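Local structure of pyridoxine 4-oxidase (Mesorhizobium loti, 4HA6) at residues V218-S230 / L465-D477. The protein probably uses its FAD cofactor to oxidise the 4-hydroxymethyl group of pyridoxine to an aldehyde, as a member of the GMC oxidoreductase family. Sequence-based numbering, arbitrary orientation.
With FAD (flavin-adenine dinucleotide), chain B.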
loop_
_atom_site.group_PDB
_atom_site.type_symbol
_atom_site.label_atom_id
_atom_site.label_comp_id
_atom_site.label_asym_id
_atom_site.label_seq_id
_atom_site.Cartn_x
_atom_site.Cartn_y
_atom_site.Cartn_z
ATOM N N VAL A 218 -15.317 12.181 8.988
ATOM C CA VAL A 218 -14.757 13.248 9.823
ATOM C C VAL A 218 -14.307 14.379 8.901
ATOM O O VAL A 218 -13.459 14.165 8.017
ATOM C CB VAL A 218 -13.570 12.766 10.674
ATOM C CG1 VAL A 218 -12.993 13.922 11.475
ATOM C CG2 VAL A 218 -14.016 11.652 11.613
ATOM N N ARG A 219 -14.868 15.571 9.103
ATOM C CA ARG A 219 -14.644 16.699 8.192
ATOM C C ARG A 219 -13.563 17.634 8.702
ATOM O O ARG A 219 -12.761 18.141 7.917
ATOM C CB ARG A 219 -15.960 17.483 7.952
ATOM C CG ARG A 219 -15.808 18.766 7.127
ATOM C CD ARG A 219 -17.135 19.261 6.527
ATOM N NE ARG A 219 -18.081 19.696 7.550
ATOM C CZ ARG A 219 -19.367 19.979 7.318
ATOM N NH1 ARG A 219 -19.866 19.868 6.090
ATOM N NH2 ARG A 219 -20.162 20.370 8.314
ATOM N N ARG A 220 -13.566 17.882 10.014
ATOM C CA ARG A 220 -12.593 18.769 10.643
ATOM C C ARG A 220 -12.272 18.291 12.052
ATOM O O ARG A 220 -13.137 17.715 12.737
ATOM C CB ARG A 220 -13.153 20.203 10.736
ATOM C CG ARG A 220 -13.427 20.897 9.401
ATOM C CD ARG A 220 -13.990 22.323 9.581
ATOM N NE ARG A 220 -15.448 22.358 9.733
ATOM C CZ ARG A 220 -16.237 23.293 9.201
ATOM N NH1 ARG A 220 -15.717 24.272 8.473
ATOM N NH2 ARG A 220 -17.547 23.246 9.393
ATOM N N LEU A 221 -11.038 18.547 12.492
ATOM C CA LEU A 221 -10.658 18.385 13.890
ATOM C C LEU A 221 -10.676 19.783 14.477
ATOM O O LEU A 221 -10.142 20.719 13.870
ATOM C CB LEU A 221 -9.241 17.827 14.020
ATOM C CG LEU A 221 -8.969 16.562 13.220
ATOM C CD1 LEU A 221 -7.492 16.235 13.216
ATOM C CD2 LEU A 221 -9.785 15.424 13.804
ATOM N N LYS A 222 -11.277 19.931 15.652
ATOM C CA LYS A 222 -11.365 21.240 16.280
ATOM C C LYS A 222 -10.350 21.369 17.411
ATOM O O LYS A 222 -10.184 20.458 18.240
ATOM C CB LYS A 222 -12.791 21.508 16.757
ATOM C CG LYS A 222 -13.798 21.574 15.612
ATOM C CD LYS A 222 -15.199 21.970 16.105
ATOM C CE LYS A 222 -16.142 22.293 14.944
ATOM N NZ LYS A 222 -17.480 22.766 15.433
ATOM N N LEU A 223 -9.649 22.497 17.418
ATOM C CA LEU A 223 -8.529 22.696 18.328
ATOM C C LEU A 223 -8.863 23.607 19.508
ATOM O O LEU A 223 -9.695 24.510 19.407
ATOM C CB LEU A 223 -7.329 23.288 17.577
ATOM C CG LEU A 223 -6.379 22.371 16.801
ATOM C CD1 LEU A 223 -7.080 21.146 16.256
ATOM C CD2 LEU A 223 -5.676 23.147 15.688
ATOM N N GLU A 224 -8.170 23.361 20.611
ATOM C CA GLU A 224 -8.179 24.229 21.769
ATOM C C GLU A 224 -6.757 24.206 22.315
ATOM O O GLU A 224 -6.310 23.182 22.835
ATOM C CB GLU A 224 -9.165 23.699 22.816
ATOM C CG GLU A 224 -9.246 24.533 24.088
ATOM C CD GLU A 224 -10.440 24.158 24.952
ATOM O OE1 GLU A 224 -10.584 22.963 25.307
ATOM O OE2 GLU A 224 -11.241 25.064 25.271
ATOM N N GLY A 225 -6.043 25.323 22.186
ATOM C CA GLY A 225 -4.639 25.359 22.557
ATOM C C GLY A 225 -3.826 24.344 21.759
ATOM O O GLY A 225 -3.920 24.282 20.530
ATOM N N ASN A 226 -3.032 23.534 22.451
ATOM C CA ASN A 226 -2.218 22.533 21.764
ATOM C C ASN A 226 -2.851 21.152 21.701
ATOM O O ASN A 226 -2.145 20.147 21.593
ATOM C CB ASN A 226 -0.843 22.431 22.400
ATOM C CG ASN A 226 -0.061 23.714 22.278
ATOM O OD1 ASN A 226 -0.153 24.415 21.265
ATOM N ND2 ASN A 226 0.705 24.043 23.312
ATOM N N GLN A 227 -4.180 21.103 21.748
ATOM C CA GLN A 227 -4.883 19.828 21.686
ATOM C C GLN A 227 -6.048 19.852 20.717
ATOM O O GLN A 227 -6.666 20.909 20.495
ATOM C CB GLN A 227 -5.417 19.471 23.070
ATOM C CG GLN A 227 -4.346 19.119 24.081
ATOM C CD GLN A 227 -4.947 18.567 25.349
ATOM O OE1 GLN A 227 -5.809 19.196 25.957
ATOM N NE2 GLN A 227 -4.512 17.377 25.746
ATOM N N VAL A 228 -6.341 18.686 20.140
ATOM C CA VAL A 228 -7.603 18.472 19.445
ATOM C C VAL A 228 -8.673 18.256 20.516
ATOM O O VAL A 228 -8.536 17.358 21.367
ATOM C CB VAL A 228 -7.588 17.224 18.551
ATOM C CG1 VAL A 228 -8.981 16.998 17.978
ATOM C CG2 VAL A 228 -6.559 17.359 17.410
ATOM N N ARG A 229 -9.732 19.060 20.480
ATOM C CA ARG A 229 -10.762 18.992 21.513
ATOM C C ARG A 229 -11.941 18.144 21.060
ATOM O O ARG A 229 -12.508 17.363 21.842
ATOM C CB ARG A 229 -11.210 20.404 21.904
ATOM C CG ARG A 229 -12.402 20.460 22.852
ATOM C CD ARG A 229 -12.791 21.906 23.126
ATOM N NE ARG A 229 -13.961 22.050 23.995
ATOM C CZ ARG A 229 -15.165 22.432 23.571
ATOM N NH1 ARG A 229 -15.364 22.696 22.286
ATOM N NH2 ARG A 229 -16.173 22.549 24.429
ATOM N N SER A 230 -12.303 18.280 19.790
ATOM C CA SER A 230 -13.414 17.515 19.247
ATOM C C SER A 230 -13.246 17.266 17.753
ATOM O O SER A 230 -12.348 17.824 17.115
ATOM C CB SER A 230 -14.733 18.249 19.497
ATOM O OG SER A 230 -14.787 19.455 18.755
ATOM N N LEU A 465 4.871 8.894 16.399
ATOM C CA LEU A 465 3.727 9.121 15.484
ATOM C C LEU A 465 2.789 10.251 15.921
ATOM O O LEU A 465 1.636 10.348 15.447
ATOM C CB LEU A 465 2.934 7.825 15.211
ATOM C CG LEU A 465 3.747 6.596 14.785
ATOM C CD1 LEU A 465 2.843 5.398 14.496
ATOM C CD2 LEU A 465 4.638 6.896 13.594
ATOM N N ARG A 466 3.290 11.115 16.808
ATOM C CA ARG A 466 2.529 12.249 17.296
ATOM C C ARG A 466 2.748 13.442 16.358
ATOM O O ARG A 466 3.891 13.794 16.055
ATOM C CB ARG A 466 2.984 12.601 18.717
ATOM C CG ARG A 466 2.195 13.722 19.391
ATOM C CD ARG A 466 2.947 14.264 20.626
ATOM N NE ARG A 466 4.324 14.609 20.276
ATOM C CZ ARG A 466 4.740 15.809 19.868
ATOM N NH1 ARG A 466 3.893 16.833 19.769
ATOM N NH2 ARG A 466 6.024 15.985 19.562
ATOM N N LEU A 467 1.664 14.050 15.874
ATOM C CA LEU A 467 1.805 15.290 15.106
ATOM C C LEU A 467 2.616 16.277 15.939
ATOM O O LEU A 467 2.254 16.554 17.087
ATOM C CB LEU A 467 0.441 15.907 14.799
ATOM C CG LEU A 467 0.595 17.073 13.818
ATOM C CD1 LEU A 467 0.212 16.602 12.448
ATOM C CD2 LEU A 467 -0.220 18.281 14.238
ATOM N N LYS A 468 3.714 16.790 15.384
ATOM C CA LYS A 468 4.677 17.556 16.182
ATOM C C LYS A 468 4.082 18.817 16.833
ATOM O O LYS A 468 4.557 19.261 17.872
ATOM C CB LYS A 468 5.929 17.892 15.357
ATOM C CG LYS A 468 6.745 16.661 14.938
ATOM C CD LYS A 468 8.213 16.990 14.615
ATOM C CE LYS A 468 9.041 15.696 14.565
ATOM N NZ LYS A 468 10.509 15.912 14.340
ATOM N N ALA A 469 3.032 19.381 16.243
ATOM C CA ALA A 469 2.498 20.649 16.750
ATOM C C ALA A 469 1.426 20.511 17.831
ATOM O O ALA A 469 0.953 21.521 18.354
ATOM C CB ALA A 469 1.979 21.519 15.594
ATOM N N LEU A 470 1.038 19.277 18.167
ATOM C CA LEU A 470 -0.055 19.061 19.123
ATOM C C LEU A 470 0.225 17.925 20.121
ATOM O O LEU A 470 1.085 17.077 19.887
ATOM C CB LEU A 470 -1.359 18.783 18.376
ATOM C CG LEU A 470 -1.925 19.932 17.537
ATOM C CD1 LEU A 470 -3.149 19.501 16.780
ATOM C CD2 LEU A 470 -2.249 21.128 18.392
ATOM N N ASP A 471 -0.511 17.902 21.228
ATOM C CA ASP A 471 -0.242 16.925 22.285
ATOM C C ASP A 471 -1.010 15.596 22.179
ATOM O O ASP A 471 -0.554 14.561 22.670
ATOM C CB ASP A 471 -0.504 17.553 23.660
ATOM C CG ASP A 471 0.351 18.781 23.916
ATOM O OD1 ASP A 471 -0.160 19.723 24.562
ATOM O OD2 ASP A 471 1.524 18.809 23.473
ATOM N N ASN A 472 -2.180 15.609 21.556
ATOM C CA ASN A 472 -3.035 14.433 21.655
ATOM C C ASN A 472 -3.520 13.926 20.309
ATOM O O ASN A 472 -4.567 13.268 20.243
ATOM C CB ASN A 472 -4.235 14.725 22.559
ATOM C CG ASN A 472 -5.178 15.726 21.947
ATOM O OD1 ASN A 472 -4.794 16.501 21.060
ATOM N ND2 ASN A 472 -6.424 15.713 22.399
ATOM N N LEU A 473 -2.764 14.229 19.248
ATOM C CA LEU A 473 -3.117 13.779 17.901
ATOM C C LEU A 473 -2.019 12.926 17.282
ATOM O O LEU A 473 -0.859 13.332 17.209
ATOM C CB LEU A 473 -3.431 14.983 17.001
ATOM C CG LEU A 473 -3.707 14.741 15.513
ATOM C CD1 LEU A 473 -4.951 13.917 15.310
ATOM C CD2 LEU A 473 -3.841 16.076 14.799
ATOM N N PHE A 474 -2.400 11.743 16.811
ATOM C CA PHE A 474 -1.440 10.820 16.222
ATOM C C PHE A 474 -1.847 10.477 14.785
ATOM O O PHE A 474 -3.027 10.565 14.428
ATOM C CB PHE A 474 -1.318 9.571 17.108
ATOM C CG PHE A 474 -1.025 9.894 18.560
ATOM C CD1 PHE A 474 0.284 9.895 19.037
ATOM C CD2 PHE A 474 -2.056 10.239 19.433
ATOM C CE1 PHE A 474 0.564 10.217 20.366
ATOM C CE2 PHE A 474 -1.783 10.556 20.763
ATOM C CZ PHE A 474 -0.474 10.542 21.223
ATOM N N VAL A 475 -0.867 10.146 13.949
ATOM C CA VAL A 475 -1.139 9.718 12.579
ATOM C C VAL A 475 -0.564 8.310 12.416
ATOM O O VAL A 475 0.648 8.107 12.527
ATOM C CB VAL A 475 -0.546 10.680 11.546
ATOM C CG1 VAL A 475 -0.942 10.236 10.152
ATOM C CG2 VAL A 475 -1.027 12.133 11.811
ATOM N N VAL A 476 -1.437 7.324 12.230
ATOM C CA VAL A 476 -0.994 5.939 12.240
ATOM C C VAL A 476 -1.554 5.197 11.038
ATOM O O VAL A 476 -2.547 4.471 11.161
ATOM C CB VAL A 476 -1.387 5.217 13.557
ATOM C CG1 VAL A 476 -0.763 3.836 13.610
ATOM C CG2 VAL A 476 -0.910 6.017 14.742
ATOM N N ASP A 477 -0.909 5.399 9.880
ATOM C CA ASP A 477 -1.255 4.723 8.631
ATOM C C ASP A 477 -0.118 4.881 7.612
ATOM O O ASP A 477 0.998 5.283 7.978
ATOM C CB ASP A 477 -2.588 5.242 8.068
ATOM C CG ASP A 477 -2.584 6.746 7.834
ATOM O OD1 ASP A 477 -1.512 7.303 7.468
ATOM O OD2 ASP A 477 -3.659 7.370 8.023
HETATM P PA FAD B . -6.770 2.372 4.113
HETATM O O1A FAD B . -6.712 0.869 4.345
HETATM O O2A FAD B . -7.010 2.876 2.717
HETATM O O5B FAD B . -7.910 2.956 5.102
HETATM C C5B FAD B . -8.442 4.275 5.035
HETATM C C4B FAD B . -9.843 4.172 5.620
HETATM O O4B FAD B . -10.272 5.408 6.199
HETATM C C3B FAD B . -10.856 3.821 4.538
HETATM O O3B FAD B . -11.689 2.782 5.080
HETATM C C2B FAD B . -11.644 5.108 4.311
HETATM O O2B FAD B . -13.000 4.836 3.915
HETATM C C1B FAD B . -11.556 5.791 5.673
HETATM N N9A FAD B . -11.598 7.284 5.642
HETATM C C8A FAD B . -10.936 8.095 4.788
HETATM N N7A FAD B . -11.197 9.400 5.075
HETATM C C5A FAD B . -12.037 9.441 6.136
HETATM C C6A FAD B . -12.696 10.500 6.945
HETATM N N6A FAD B . -12.497 11.828 6.671
HETATM N N1A FAD B . -13.500 10.101 7.972
HETATM C C2A FAD B . -13.695 8.797 8.261
HETATM N N3A FAD B . -13.117 7.794 7.562
HETATM C C4A FAD B . -12.292 8.042 6.506
HETATM N N1 FAD B . -0.821 -3.839 -0.416
HETATM C C2 FAD B . -0.145 -4.992 -0.256
HETATM O O2 FAD B . 0.736 -5.047 0.632
HETATM N N3 FAD B . -0.359 -6.072 -1.030
HETATM C C4 FAD B . -1.282 -6.082 -2.008
HETATM O O4 FAD B . -1.462 -7.095 -2.733
HETATM C C4X FAD B . -2.068 -4.850 -2.245
HETATM N N5 FAD B . -3.001 -4.767 -3.215
HETATM C C5X FAD B . -3.720 -3.631 -3.397
HETATM C C6 FAD B . -4.689 -3.560 -4.396
HETATM C C7 FAD B . -5.432 -2.397 -4.577
HETATM C C7M FAD B . -6.480 -2.338 -5.662
HETATM C C8 FAD B . -5.193 -1.219 -3.698
HETATM C C8M FAD B . -5.993 0.039 -3.902
HETATM C C9 FAD B . -4.228 -1.279 -2.693
HETATM C C9A FAD B . -3.482 -2.446 -2.524
HETATM N N10 FAD B . -2.503 -2.517 -1.518
HETATM C C10 FAD B . -1.778 -3.707 -1.358
HETATM C "C1'" FAD B . -2.244 -1.358 -0.656
HETATM C "C2'" FAD B . -2.809 -1.522 0.746
HETATM O "O2'" FAD B . -4.153 -2.025 0.681
HETATM C "C3'" FAD B . -2.783 -0.140 1.400
HETATM O "O3'" FAD B . -1.455 0.396 1.277
HETATM C "C4'" FAD B . -3.186 -0.207 2.863
HETATM O "O4'" FAD B . -4.492 -0.805 2.938
HETATM C "C5'" FAD B . -3.182 1.182 3.510
HETATM O "O5'" FAD B . -3.963 1.120 4.701
HETATM P P FAD B . -4.266 2.462 5.520
HETATM O O1P FAD B . -4.764 2.125 6.920
HETATM O O2P FAD B . -3.106 3.423 5.359
HETATM O O3P FAD B . -5.458 3.109 4.666
#
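The backbone of Asn-226, in the type II' turn of the 218-224/227-230 hairpin, meets the loop before strand 473-475, where Asp-471 N donates to Asn-226 O at 2.8 Å. One residue on, the side chain of Asn-472 grips Val-228 from both ends of its amide. Its OD1 takes Val-228 N on a lone pair at 2.8 Å, and ND2 gives a nearly straight bond (172°) to Val-228 O at 2.9 Å, with that oxygen in the amide plane. A chi1 of 68° tucks CG back over the main chain and turns the amide toward the backbone of Val-228. With an alanine here, Val-228 N and O would probably both lose these side-chain partners, leaving only the Asp-471 bond as a polar tie between the two segments. Alongside, Leu-221 CD1 meets Leu-473 CD2 tip to tip at 4.0 Å. Val-228 CG2 lies 4.1 Å from Leu-470 CD1 and also rests on Leu-473. Strand 473-475 edges the parallel Rossmann-type sheet, and at the hairpin's far end Val-218 N and O pair with FAD N1A and N6A. Because one amide serves both the N-H and the C=O of Val-228, it fixes the hairpin against the loop leading into the sheet's outer strand, while leucines and valine pack on the buried side.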